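Dihydropteroate synthase (Anaplasma phagocytophilum, PDB 6UCZ) catalyses the joining of p-aminobenzoate to 6-hydroxymethyl-7,8-dihydropterin diphosphate to give dihydropteroate, a step of folate biosynthesis. Local coordinates at residues 30-35 against 283-288; 103-106 against 110-113; 187-192 against 200-205; 219-224 against 259-264. All blocks are in the same frame, centred on the assembly; numbering follows the deposited sequence.

Overall arrangement
All four contacts belong to one (beta/alpha)8 barrel that holds a pterin monophosphate at the C-terminal ends of its strands. Contacts 1, 2 and 3 each pin a helix against a strand of the parallel sheet, and contact 4 joins two outer helices. Contacts 1 and 4 touch: Ala288 packs on Thr263, and their centres lie 13 Å apart. Contact 2 is farthest from contact 4, at 26 Å between centres. Contact 3 carries the direct link to the ligand, because its strand ends at Asp205, which binds the pterin. The side chain of Ile32 is about 13 Å from the ligand. That of Val111 is about 14 Å from the ligand, and that of Leu261 about 11 Å from the ligand.

Contact 1 of 4, residues 30-35 against 283-288; sequences TKIVGI and ISIKIA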
loop_
_atom_site.group_PDB
_atom_site.type_symbol
_atom_site.label_atom_id
_atom_site.label_comp_id
_atom_site.label_asym_id
_atom_site.label_seq_id
_atom_site.Cartn_x
_atom_site.Cartn_y
_atom_site.Cartn_z
ATOM N N THR A 30 7.637 0.471 -12.805
ATOM C CA THR A 30 6.763 0.807 -11.684
ATOM C C THR A 30 5.327 0.390 -11.970
ATOM O O THR A 30 4.786 0.680 -13.042
ATOM C CB THR A 30 6.832 2.312 -11.418
ATOM O OG1 THR A 30 8.179 2.672 -11.110
ATOM C CG2 THR A 30 5.911 2.727 -10.307
ATOM N N LYS A 31 4.717 -0.327 -11.021
ATOM C CA LYS A 31 3.342 -0.777 -11.167
ATOM C C LYS A 31 2.373 0.166 -10.459
ATOM O O LYS A 31 2.679 0.697 -9.392
ATOM C CB LYS A 31 3.183 -2.201 -10.622
ATOM C CG LYS A 31 3.840 -3.258 -11.518
ATOM C CD LYS A 31 3.575 -4.659 -10.983
ATOM C CE LYS A 31 4.201 -5.749 -11.858
ATOM N NZ LYS A 31 3.648 -5.804 -13.242
ATOM N N ILE A 32 1.205 0.367 -11.069
ATOM C CA ILE A 32 0.151 1.210 -10.520
ATOM C C ILE A 32 -0.776 0.347 -9.675
ATOM O O ILE A 32 -1.413 -0.581 -10.189
ATOM C CB ILE A 32 -0.643 1.911 -11.629
ATOM C CG1 ILE A 32 0.280 2.753 -12.517
ATOM C CG2 ILE A 32 -1.733 2.777 -11.006
ATOM C CD1 ILE A 32 -0.417 3.337 -13.722
ATOM N N VAL A 33 -0.871 0.668 -8.388
ATOM C CA VAL A 33 -1.770 -0.014 -7.465
ATOM C C VAL A 33 -2.937 0.936 -7.220
ATOM O O VAL A 33 -2.821 1.911 -6.465
ATOM C CB VAL A 33 -1.056 -0.393 -6.167
ATOM C CG1 VAL A 33 -2.003 -1.114 -5.208
ATOM C CG2 VAL A 33 0.177 -1.237 -6.476
ATOM N N GLY A 34 -4.070 0.645 -7.855
ATOM C CA GLY A 34 -5.245 1.487 -7.709
ATOM C C GLY A 34 -5.981 1.192 -6.411
ATOM O O GLY A 34 -6.248 0.030 -6.081
ATOM N N ILE A 35 -6.343 2.252 -5.696
ATOM C CA ILE A 35 -6.986 2.129 -4.393
ATOM C C ILE A 35 -8.484 1.945 -4.593
ATOM O O ILE A 35 -9.143 2.750 -5.264
ATOM C CB ILE A 35 -6.692 3.360 -3.521
ATOM C CG1 ILE A 35 -5.202 3.453 -3.199
ATOM C CG2 ILE A 35 -7.544 3.349 -2.240
ATOM C CD1 ILE A 35 -4.792 4.822 -2.631
ATOM N N ILE A 283 0.395 8.614 -16.511
ATOM C CA ILE A 283 1.118 9.719 -17.139
ATOM C C ILE A 283 2.437 9.974 -16.423
ATOM O O ILE A 283 3.475 10.179 -17.069
ATOM C CB ILE A 283 0.229 10.975 -17.176
ATOM C CG1 ILE A 283 -0.980 10.696 -18.077
ATOM C CG2 ILE A 283 1.033 12.226 -17.671
ATOM C CD1 ILE A 283 -2.053 11.764 -18.037
ATOM N N SER A 284 2.433 9.922 -15.081
ATOM C CA SER A 284 3.668 10.167 -14.346
ATOM C C SER A 284 4.727 9.119 -14.679
ATOM O O SER A 284 5.915 9.448 -14.774
ATOM C CB SER A 284 3.402 10.212 -12.835
ATOM O OG SER A 284 3.398 8.920 -12.265
ATOM N N ILE A 285 4.320 7.865 -14.878
ATOM C CA ILE A 285 5.298 6.814 -15.141
ATOM C C ILE A 285 5.830 6.925 -16.556
ATOM O O ILE A 285 7.023 6.714 -16.802
ATOM C CB ILE A 285 4.684 5.427 -14.862
ATOM C CG1 ILE A 285 4.435 5.242 -13.356
ATOM C CG2 ILE A 285 5.581 4.328 -15.385
ATOM C CD1 ILE A 285 3.488 4.065 -13.050
ATOM N N LYS A 286 4.960 7.255 -17.511
ATOM C CA LYS A 286 5.410 7.469 -18.881
ATOM C C LYS A 286 6.413 8.612 -18.965
ATOM O O LYS A 286 7.375 8.546 -19.740
ATOM C CB LYS A 286 4.209 7.731 -19.789
ATOM C CG LYS A 286 3.408 6.449 -20.114
ATOM C CD LYS A 286 2.024 6.754 -20.668
ATOM C CE LYS A 286 1.159 5.497 -20.708
ATOM N NZ LYS A 286 1.871 4.380 -21.381
ATOM N N ILE A 287 6.199 9.676 -18.188
ATOM C CA ILE A 287 7.151 10.784 -18.181
ATOM C C ILE A 287 8.475 10.330 -17.591
ATOM O O ILE A 287 9.542 10.621 -18.140
ATOM C CB ILE A 287 6.553 11.995 -17.438
ATOM C CG1 ILE A 287 5.485 12.666 -18.312
ATOM C CG2 ILE A 287 7.639 13.018 -17.050
ATOM C CD1 ILE A 287 4.830 13.859 -17.630
ATOM N N ALA A 288 8.430 9.584 -16.477
ATOM C CA ALA A 288 9.658 9.037 -15.909
ATOM C C ALA A 288 10.404 8.185 -16.924
ATOM O O ALA A 288 11.637 8.257 -17.018
ATOM C CB ALA A 288 9.344 8.212 -14.652
#
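Thr30 and Ile285 mark the closest backbone approach, with 7.1 Å between the CA of Thr30 and the CA of Ile285, where the start of strand 31-37 faces the middle of helix 278-290. Ile285 carries the contact on the helix side. Its CG1 branch is extended (chi2 164°), which carries the terminal methyl CD1 out from the helix to the strand. That methyl makes the closest approaches. The shortest is to the methylene of Ile32, with Ile285 CD1 3.5 Å from Ile32 CG1. The two isoleucine chains cross at a slant, and their CD1 methyls are 4.0 Å apart. The same Ile285 CD1 also lies 3.6 Å from the backbone oxygen of Thr30 and 3.9 Å from Thr30 CG2. The threonine thus offers its methyl to the helix, while its OG1 is hydrogen-bonded to Val270 O. No hydrogen bond crosses the contact, and the three touching residues are buried. The CB atoms of Thr30 and Ile32 point to the helix, and that of Lys31 between them points away. The contact joins the first strand of the barrel to its last helix. Strand 31-37 is hydrogen-bonded to strand 272-275 through Lys31 and Val33, and Ile32 also packs on Val275. On the helix, Ala288 packs on Ala266 and Gln267 of helix 255-267.

Contact 2 of 4, residues 103-106 against 110-113; sequences IAHN and EVSI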
loop_
_atom_site.group_PDB
_atom_site.type_symbol
_atom_site.label_atom_id
_atom_site.label_comp_id
_atom_site.label_asym_id
_atom_site.label_seq_id
_atom_site.Cartn_x
_atom_site.Cartn_y
_atom_site.Cartn_z
ATOM N N ILE A 103 -13.150 -9.818 -12.721
ATOM C CA ILE A 103 -13.011 -8.755 -13.708
ATOM C C ILE A 103 -11.548 -8.355 -13.860
ATOM O O ILE A 103 -11.060 -8.150 -14.977
ATOM C CB ILE A 103 -13.905 -7.563 -13.309
ATOM C CG1 ILE A 103 -15.381 -7.973 -13.379
ATOM C CG2 ILE A 103 -13.655 -6.360 -14.203
ATOM C CD1 ILE A 103 -16.295 -7.116 -12.533
ATOM N N ALA A 104 -10.814 -8.268 -12.746
ATOM C CA ALA A 104 -9.401 -7.906 -12.822
ATOM C C ALA A 104 -8.589 -8.984 -13.530
ATOM O O ALA A 104 -7.807 -8.685 -14.439
ATOM C CB ALA A 104 -8.839 -7.640 -11.425
ATOM N N HIS A 105 -8.750 -10.248 -13.120
ATOM C CA HIS A 105 -7.950 -11.306 -13.729
ATOM C C HIS A 105 -8.274 -11.462 -15.210
ATOM O O HIS A 105 -7.374 -11.716 -16.020
ATOM C CB HIS A 105 -8.158 -12.622 -12.981
ATOM C CG HIS A 105 -7.454 -12.667 -11.662
ATOM N ND1 HIS A 105 -7.547 -13.738 -10.801
ATOM C CD2 HIS A 105 -6.656 -11.759 -11.052
ATOM C CE1 HIS A 105 -6.831 -13.493 -9.716
ATOM N NE2 HIS A 105 -6.279 -12.299 -9.844
ATOM N N ASN A 106 -9.552 -11.294 -15.581
ATOM C CA ASN A 106 -9.930 -11.319 -16.990
ATOM C C ASN A 106 -9.156 -10.279 -17.784
ATOM O O ASN A 106 -8.851 -10.498 -18.959
ATOM C CB ASN A 106 -11.436 -11.091 -17.152
ATOM C CG ASN A 106 -12.250 -12.371 -16.998
ATOM O OD1 ASN A 106 -11.698 -13.456 -16.807
ATOM N ND2 ASN A 106 -13.571 -12.244 -17.079
ATOM N N GLU A 110 -3.895 -7.577 -11.387
ATOM C CA GLU A 110 -3.839 -8.304 -10.125
ATOM C C GLU A 110 -4.729 -7.651 -9.073
ATOM O O GLU A 110 -5.178 -6.516 -9.219
ATOM C CB GLU A 110 -2.401 -8.405 -9.626
ATOM C CG GLU A 110 -1.499 -9.176 -10.576
ATOM C CD GLU A 110 -0.053 -9.161 -10.141
ATOM O OE1 GLU A 110 0.577 -8.076 -10.190
ATOM O OE2 GLU A 110 0.441 -10.232 -9.723
ATOM N N VAL A 111 -4.964 -8.384 -7.983
ATOM C CA VAL A 111 -5.785 -7.907 -6.876
ATOM C C VAL A 111 -4.988 -8.044 -5.585
ATOM O O VAL A 111 -4.345 -9.074 -5.345
ATOM C CB VAL A 111 -7.121 -8.680 -6.779
ATOM C CG1 VAL A 111 -7.987 -8.141 -5.625
ATOM C CG2 VAL A 111 -7.871 -8.629 -8.112
ATOM N N SER A 112 -5.047 -7.005 -4.755
ATOM C CA SER A 112 -4.378 -6.937 -3.460
ATOM C C SER A 112 -5.434 -6.791 -2.371
ATOM O O SER A 112 -6.436 -6.096 -2.564
ATOM C CB SER A 112 -3.401 -5.736 -3.422
ATOM O OG SER A 112 -2.784 -5.623 -2.156
ATOM N N ILE A 113 -5.233 -7.451 -1.232
ATOM C CA ILE A 113 -6.136 -7.291 -0.094
ATOM C C ILE A 113 -5.448 -6.421 0.947
ATOM O O ILE A 113 -4.396 -6.787 1.486
ATOM C CB ILE A 113 -6.589 -8.649 0.489
ATOM C CG1 ILE A 113 -7.482 -8.443 1.724
ATOM C CG2 ILE A 113 -5.415 -9.568 0.835
ATOM C CD1 ILE A 113 -8.744 -7.664 1.449
#
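Val111 and Ala104 form the heart of this contact, with His105 beside them. Val111 points its CB toward the helix. With CG1 opposite the backbone N (chi1 -179°), the other methyl, CG2, is left beside that N and faces the end of helix 97-106. There it meets the single methyl of Ala104, with Val111 CG2 3.6 Å from Ala104 CB. The small alanine lets the helix come near the strand: the CA of Ala104 is 6.2 Å from the CA of Glu110. The same Ala104 CB is 4.4 Å from Glu110 O, a looser approach.

His105 reaches the strand with the NE2 side of its ring. Its NE2 lies 4.4 Å from Val111 CG2, and the methyl sits obliquely to the ring. The more telling link is indirect. Asp130 OD2 is hydrogen-bonded both to His105 NE2 and to the backbone N of Val111. One carboxylate oxygen therefore ties the helix end to the start of the strand and should limit rotation of the imidazole. A sodium ion lies about 4 Å from the histidine side chain.

Glu110 turns its CB away from the helix. Its OE2 is in a salt bridge with Lys153 NZ and its OE1 in a hydrogen bond with Tyr131 OH, residues of two other strands. The helix returns through a short loop, 107-109, to strand 110-115. This is the second half of a right-handed beta-alpha-beta crossover between the parallel neighbours 69-73 and 110-115, the repeating step of the barrel.

Contact 3 of 4, residues 187-192 against 200-205; sequences SRVDTL and ERIILD. With PMM (pterin-6-yl-methyl-monophosphate), chain C.
Ile202 lies across both Val189 and Leu192, crossing each side chain at a slant. Its two branches share the work. Ile202 CD1 meets the branch of Leu192, 3.8 Å from Leu192 CD1, while Ile202 CG2 is 4.0 Å from Val189 CG2. Leu204 comes to the valine from another direction. The two side chains cross at about a right angle, with Leu204 CD2 3.7 Å from Val189 CG2. That one valine methyl is thus shared by two strand residues. Helix 187-192 and strand 202-205 run nearly antiparallel (162°), their axes 10.2 Å apart, and the four touching residues are buried.

Strand alternation sends Asp205 elsewhere. With CG opposite the backbone N (chi1 -177°), its carboxylate extends away from the strand backbone to the pterin. Asp205 OD2 accepts two hydrogen bonds, from PMM N3 at 2.7 Å and from PMM N2 at 2.9 Å. OD1 is hydrogen-bonded to Gly207 N, which helps fix the turn of the carboxylate. Asn133, Lys241 and Arg274 are also hydrogen-bonded to the ligand. The strand thus has an apolar outer side under its helix and an inner end in the pterin pocket of the dihydropteroate synthase barrel.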
loop_
_atom_site.group_PDB
_atom_site.type_symbol
_atom_site.label_atom_id
_atom_site.label_comp_id
_atom_site.label_asym_id
_atom_site.label_seq_id
_atom_site.Cartn_x
_atom_site.Cartn_y
_atom_site.Cartn_z
ATOM N N SER A 187 13.262 -6.659 10.670
ATOM C CA SER A 187 12.833 -7.646 11.658
ATOM C C SER A 187 11.644 -8.457 11.149
ATOM O O SER A 187 11.543 -9.663 11.413
ATOM C CB SER A 187 12.497 -6.945 12.975
ATOM O OG SER A 187 11.616 -7.722 13.759
ATOM N N ARG A 188 10.723 -7.797 10.439
ATOM C CA ARG A 188 9.544 -8.472 9.908
ATOM C C ARG A 188 9.883 -9.334 8.696
ATOM O O ARG A 188 9.288 -10.401 8.506
ATOM C CB ARG A 188 8.469 -7.442 9.591
ATOM C CG ARG A 188 7.681 -7.082 10.841
ATOM C CD ARG A 188 7.483 -5.597 10.973
ATOM N NE ARG A 188 6.672 -5.276 12.141
ATOM C CZ ARG A 188 7.170 -4.900 13.317
ATOM N NH1 ARG A 188 8.483 -4.789 13.480
ATOM N NH2 ARG A 188 6.353 -4.627 14.323
ATOM N N VAL A 189 10.797 -8.864 7.842
ATOM C CA VAL A 189 11.314 -9.707 6.768
ATOM C C VAL A 189 11.858 -11.008 7.341
ATOM O O VAL A 189 11.572 -12.101 6.834
ATOM C CB VAL A 189 12.393 -8.961 5.962
ATOM C CG1 VAL A 189 13.114 -9.922 5.031
ATOM C CG2 VAL A 189 11.778 -7.831 5.170
ATOM N N ASP A 190 12.652 -10.907 8.415
ATOM C CA ASP A 190 13.224 -12.101 9.031
ATOM C C ASP A 190 12.136 -13.039 9.531
ATOM O O ASP A 190 12.233 -14.260 9.366
ATOM C CB ASP A 190 14.154 -11.721 10.183
ATOM C CG ASP A 190 15.456 -11.110 9.709
ATOM O OD1 ASP A 190 15.863 -11.377 8.558
ATOM O OD2 ASP A 190 16.077 -10.367 10.495
ATOM N N THR A 191 11.091 -12.486 10.151
ATOM C CA THR A 191 9.990 -13.319 10.621
ATOM C C THR A 191 9.351 -14.082 9.468
ATOM O O THR A 191 9.107 -15.291 9.565
ATOM C CB THR A 191 8.962 -12.454 11.349
ATOM O OG1 THR A 191 9.580 -11.858 12.498
ATOM C CG2 THR A 191 7.766 -13.286 11.788
ATOM N N LEU A 192 9.082 -13.389 8.362
ATOM C CA LEU A 192 8.438 -14.022 7.213
ATOM C C LEU A 192 9.286 -15.156 6.645
ATOM O O LEU A 192 8.783 -16.254 6.383
ATOM C CB LEU A 192 8.170 -12.969 6.130
ATOM C CG LEU A 192 7.119 -11.899 6.427
ATOM C CD1 LEU A 192 7.190 -10.768 5.401
ATOM C CD2 LEU A 192 5.745 -12.530 6.432
ATOM N N GLU A 200 11.812 -13.361 -2.430
ATOM C CA GLU A 200 11.392 -12.577 -3.589
ATOM C C GLU A 200 9.958 -12.070 -3.486
ATOM O O GLU A 200 9.609 -11.103 -4.167
ATOM C CB GLU A 200 11.553 -13.397 -4.873
ATOM C CG GLU A 200 12.998 -13.755 -5.209
ATOM C CD GLU A 200 13.495 -14.964 -4.446
ATOM O OE1 GLU A 200 12.804 -15.999 -4.475
ATOM O OE2 GLU A 200 14.560 -14.882 -3.803
ATOM N N ARG A 201 9.116 -12.682 -2.658
ATOM C CA ARG A 201 7.718 -12.274 -2.596
ATOM C C ARG A 201 7.434 -11.169 -1.581
ATOM O O ARG A 201 6.266 -10.803 -1.411
ATOM C CB ARG A 201 6.822 -13.484 -2.328
ATOM C CG ARG A 201 6.745 -14.416 -3.525
ATOM C CD ARG A 201 6.099 -15.716 -3.189
ATOM N NE ARG A 201 6.061 -16.608 -4.346
ATOM C CZ ARG A 201 5.996 -17.935 -4.267
ATOM N NH1 ARG A 201 5.966 -18.524 -3.080
ATOM N NH2 ARG A 201 5.963 -18.673 -5.374
ATOM N N ILE A 202 8.454 -10.623 -0.913
ATOM C CA ILE A 202 8.260 -9.632 0.145
ATOM C C ILE A 202 8.488 -8.235 -0.420
ATOM O O ILE A 202 9.520 -7.975 -1.050
ATOM C CB ILE A 202 9.204 -9.894 1.328
ATOM C CG1 ILE A 202 8.915 -11.265 1.945
ATOM C CG2 ILE A 202 9.047 -8.781 2.366
ATOM C CD1 ILE A 202 9.968 -11.727 2.940
ATOM N N ILE A 203 7.559 -7.316 -0.135
ATOM C CA ILE A 203 7.610 -5.931 -0.596
ATOM C C ILE A 203 7.565 -5.006 0.616
ATOM O O ILE A 203 6.775 -5.226 1.541
ATOM C CB ILE A 203 6.435 -5.637 -1.556
ATOM C CG1 ILE A 203 6.447 -6.619 -2.737
ATOM C CG2 ILE A 203 6.476 -4.212 -2.046
ATOM C CD1 ILE A 203 5.074 -6.810 -3.392
ATOM N N LEU A 204 8.394 -3.957 0.607
ATOM C CA LEU A 204 8.545 -3.066 1.760
ATOM C C LEU A 204 7.916 -1.704 1.491
ATOM O O LEU A 204 8.114 -1.122 0.423
ATOM C CB LEU A 204 10.022 -2.867 2.112
ATOM C CG LEU A 204 10.836 -4.140 2.361
ATOM C CD1 LEU A 204 12.274 -3.818 2.747
ATOM C CD2 LEU A 204 10.162 -5.010 3.423
ATOM N N ASP A 205 7.191 -1.183 2.480
ATOM C CA ASP A 205 6.495 0.102 2.363
ATOM C C ASP A 205 6.768 0.912 3.624
ATOM O O ASP A 205 6.509 0.416 4.743
ATOM C CB ASP A 205 4.994 -0.139 2.147
ATOM C CG ASP A 205 4.192 1.136 1.929
ATOM O OD1 ASP A 205 4.525 2.213 2.492
ATOM O OD2 ASP A 205 3.179 1.046 1.199
HETATM N N5 PMM C . -2.034 3.903 3.223
HETATM C C6 PMM C . -3.302 3.671 3.578
HETATM C C7 PMM C . -3.829 2.393 3.546
HETATM N N8 PMM C . -3.141 1.305 3.185
HETATM N N1 PMM C . -1.173 0.425 2.440
HETATM C C2 PMM C . 0.097 0.585 2.087
HETATM N N2 PMM C . 0.827 -0.478 1.731
HETATM N N3 PMM C . 0.723 1.802 2.081
HETATM C C4 PMM C . 0.139 2.994 2.444
HETATM O O4 PMM C . 0.777 4.046 2.437
HETATM C C4A PMM C . -1.278 2.860 2.846
HETATM C C8A PMM C . -1.873 1.547 2.831
HETATM C C9 PMM C . -4.081 4.869 4.061
HETATM O O10 PMM C . -4.362 5.735 2.943
HETATM P PA PMM C . -5.847 5.898 2.322
HETATM O O1P PMM C . -5.715 7.062 1.326
HETATM O O2P PMM C . -6.763 6.373 3.443
HETATM O O3P PMM C . -6.288 4.617 1.696
#

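Contact 4 of 4, residues 219-224 against 259-264; sequences YIAKNI and AMLSTF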
loop_
_atom_site.group_PDB
_atom_site.type_symbol
_atom_site.label_atom_id
_atom_site.label_comp_id
_atom_site.label_asym_id
_atom_site.label_seq_id
_atom_site.Cartn_x
_atom_site.Cartn_y
_atom_site.Cartn_z
ATOM N N TYR A 219 10.875 13.670 3.706
ATOM C CA TYR A 219 12.249 13.193 3.853
ATOM C C TYR A 219 12.379 11.742 3.403
ATOM O O TYR A 219 13.340 11.381 2.714
ATOM C CB TYR A 219 12.710 13.353 5.307
ATOM C CG TYR A 219 14.138 12.902 5.553
ATOM C CD1 TYR A 219 14.433 11.574 5.858
ATOM C CD2 TYR A 219 15.191 13.802 5.463
ATOM C CE1 TYR A 219 15.751 11.161 6.080
ATOM C CE2 TYR A 219 16.504 13.404 5.686
ATOM C CZ TYR A 219 16.776 12.084 5.991
ATOM O OH TYR A 219 18.081 11.697 6.209
ATOM N N ILE A 220 11.426 10.896 3.796
ATOM C CA ILE A 220 11.469 9.485 3.421
ATOM C C ILE A 220 11.324 9.330 1.909
ATOM O O ILE A 220 12.082 8.598 1.260
ATOM C CB ILE A 220 10.364 8.705 4.156
ATOM C CG1 ILE A 220 10.571 8.742 5.681
ATOM C CG2 ILE A 220 10.281 7.272 3.614
ATOM C CD1 ILE A 220 11.904 8.212 6.120
ATOM N N ALA A 221 10.317 9.989 1.332
ATOM C CA ALA A 221 10.133 9.946 -0.117
ATOM C C ALA A 221 11.405 10.382 -0.839
ATOM O O ALA A 221 11.878 9.700 -1.758
ATOM C CB ALA A 221 8.948 10.831 -0.520
ATOM N N LYS A 222 12.003 11.502 -0.404
ATOM C CA LYS A 222 13.210 11.989 -1.068
ATOM C C LYS A 222 14.330 10.965 -0.999
ATOM O O LYS A 222 15.133 10.851 -1.933
ATOM C CB LYS A 222 13.666 13.314 -0.443
ATOM C CG LYS A 222 15.145 13.620 -0.629
ATOM C CD LYS A 222 15.548 14.969 -0.047
ATOM C CE LYS A 222 15.369 15.020 1.465
ATOM N NZ LYS A 222 15.927 16.280 2.058
ATOM N N ASN A 223 14.394 10.201 0.092
ATOM C CA ASN A 223 15.481 9.257 0.310
ATOM C C ASN A 223 15.031 7.811 0.117
ATOM O O ASN A 223 15.613 6.894 0.701
ATOM C CB ASN A 223 16.085 9.457 1.701
ATOM C CG ASN A 223 16.912 10.730 1.801
ATOM O OD1 ASN A 223 16.513 11.718 2.424
ATOM N ND2 ASN A 223 18.072 10.707 1.178
ATOM N N ILE A 224 14.015 7.589 -0.724
ATOM C CA ILE A 224 13.458 6.253 -0.892
ATOM C C ILE A 224 14.495 5.283 -1.450
ATOM O O ILE A 224 14.376 4.068 -1.259
ATOM C CB ILE A 224 12.192 6.316 -1.785
ATOM C CG1 ILE A 224 11.357 5.042 -1.625
ATOM C CG2 ILE A 224 12.563 6.542 -3.260
ATOM C CD1 ILE A 224 10.719 4.907 -0.249
ATOM N N ALA A 259 0.623 13.260 -8.468
ATOM C CA ALA A 259 1.244 12.823 -9.717
ATOM C C ALA A 259 2.626 13.436 -9.916
ATOM O O ALA A 259 3.501 12.800 -10.519
ATOM C CB ALA A 259 0.341 13.174 -10.902
ATOM N N MET A 260 2.839 14.672 -9.439
ATOM C CA MET A 260 4.174 15.260 -9.515
ATOM C C MET A 260 5.182 14.450 -8.708
ATOM O O MET A 260 6.309 14.207 -9.168
ATOM C CB MET A 260 4.139 16.714 -9.038
ATOM C CG MET A 260 3.217 17.619 -9.887
ATOM S SD MET A 260 3.300 19.347 -9.365
ATOM C CE MET A 260 1.697 19.986 -9.790
ATOM N N LEU A 261 4.801 14.022 -7.499
ATOM C CA LEU A 261 5.683 13.157 -6.724
ATOM C C LEU A 261 5.766 11.761 -7.333
ATOM O O LEU A 261 6.839 11.143 -7.336
ATOM C CB LEU A 261 5.211 13.106 -5.265
ATOM C CG LEU A 261 5.955 12.155 -4.332
ATOM C CD1 LEU A 261 7.470 12.435 -4.316
ATOM C CD2 LEU A 261 5.361 12.265 -2.948
ATOM N N SER A 262 4.648 11.253 -7.871
ATOM C CA SER A 262 4.673 9.951 -8.536
ATOM C C SER A 262 5.771 9.887 -9.594
ATOM O O SER A 262 6.469 8.871 -9.713
ATOM C CB SER A 262 3.317 9.659 -9.177
ATOM O OG SER A 262 2.327 9.454 -8.196
ATOM N N THR A 263 5.941 10.963 -10.373
ATOM C CA THR A 263 6.990 10.981 -11.391
ATOM C C THR A 263 8.361 10.784 -10.763
ATOM O O THR A 263 9.164 9.974 -11.242
ATOM C CB THR A 263 6.965 12.296 -12.172
ATOM O OG1 THR A 263 5.677 12.492 -12.761
ATOM C CG2 THR A 263 8.016 12.259 -13.279
ATOM N N PHE A 264 8.636 11.505 -9.670
ATOM C CA PHE A 264 9.918 11.372 -8.981
ATOM C C PHE A 264 10.111 9.953 -8.451
ATOM O O PHE A 264 11.185 9.356 -8.598
ATOM C CB PHE A 264 9.989 12.368 -7.825
ATOM C CG PHE A 264 11.122 12.108 -6.875
ATOM C CD1 PHE A 264 12.379 12.661 -7.124
ATOM C CD2 PHE A 264 10.945 11.328 -5.741
ATOM C CE1 PHE A 264 13.443 12.430 -6.258
ATOM C CE2 PHE A 264 12.006 11.093 -4.864
ATOM C CZ PHE A 264 13.250 11.641 -5.124
#
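Phe264 stretches its ring toward helix 214-222, since chi1 of 167° places CG opposite the backbone N, and chi2 of 87° sets the ring plane so that two backbone oxygens lie in it. The edge of the ring arrives at the last turn of the helix. Both oxygens lie at that edge: Ala221 O is 3.4 Å from Phe264 CE2, and Lys222 O is 3.8 Å from Phe264 CZ. The slightly positive C-H edge of a phenyl ring suits such oxygens. Ala221 O also accepts the backbone hydrogen bond of Ile224 N. Lys222 takes part through its backbone, with its CA 4.1 Å from Phe264 CE2, while its CB points away.

Leu261 lies one turn earlier and adds an apolar touch. Its chi2 of 56° helps bring CD1 toward the other helix, where Leu261 CD1 is 4.4 Å from Ala221 CB. This is a loose approach, in keeping with CA atoms 8.6 Å apart in the pair Ala221 and Leu261. No hydrogen bond joins the two segments.

The contact joins the end of helix 214-222 to helix 255-267. Helix 214-222 also packs on helix 174-194 through Tyr219 and Ile220. Within helix 255-267, Ser262 OG is hydrogen-bonded to His238 and to Thr258 O. The same helix packs on helix 278-290, with Ala259 on Leu280 and Thr263 on Ile287.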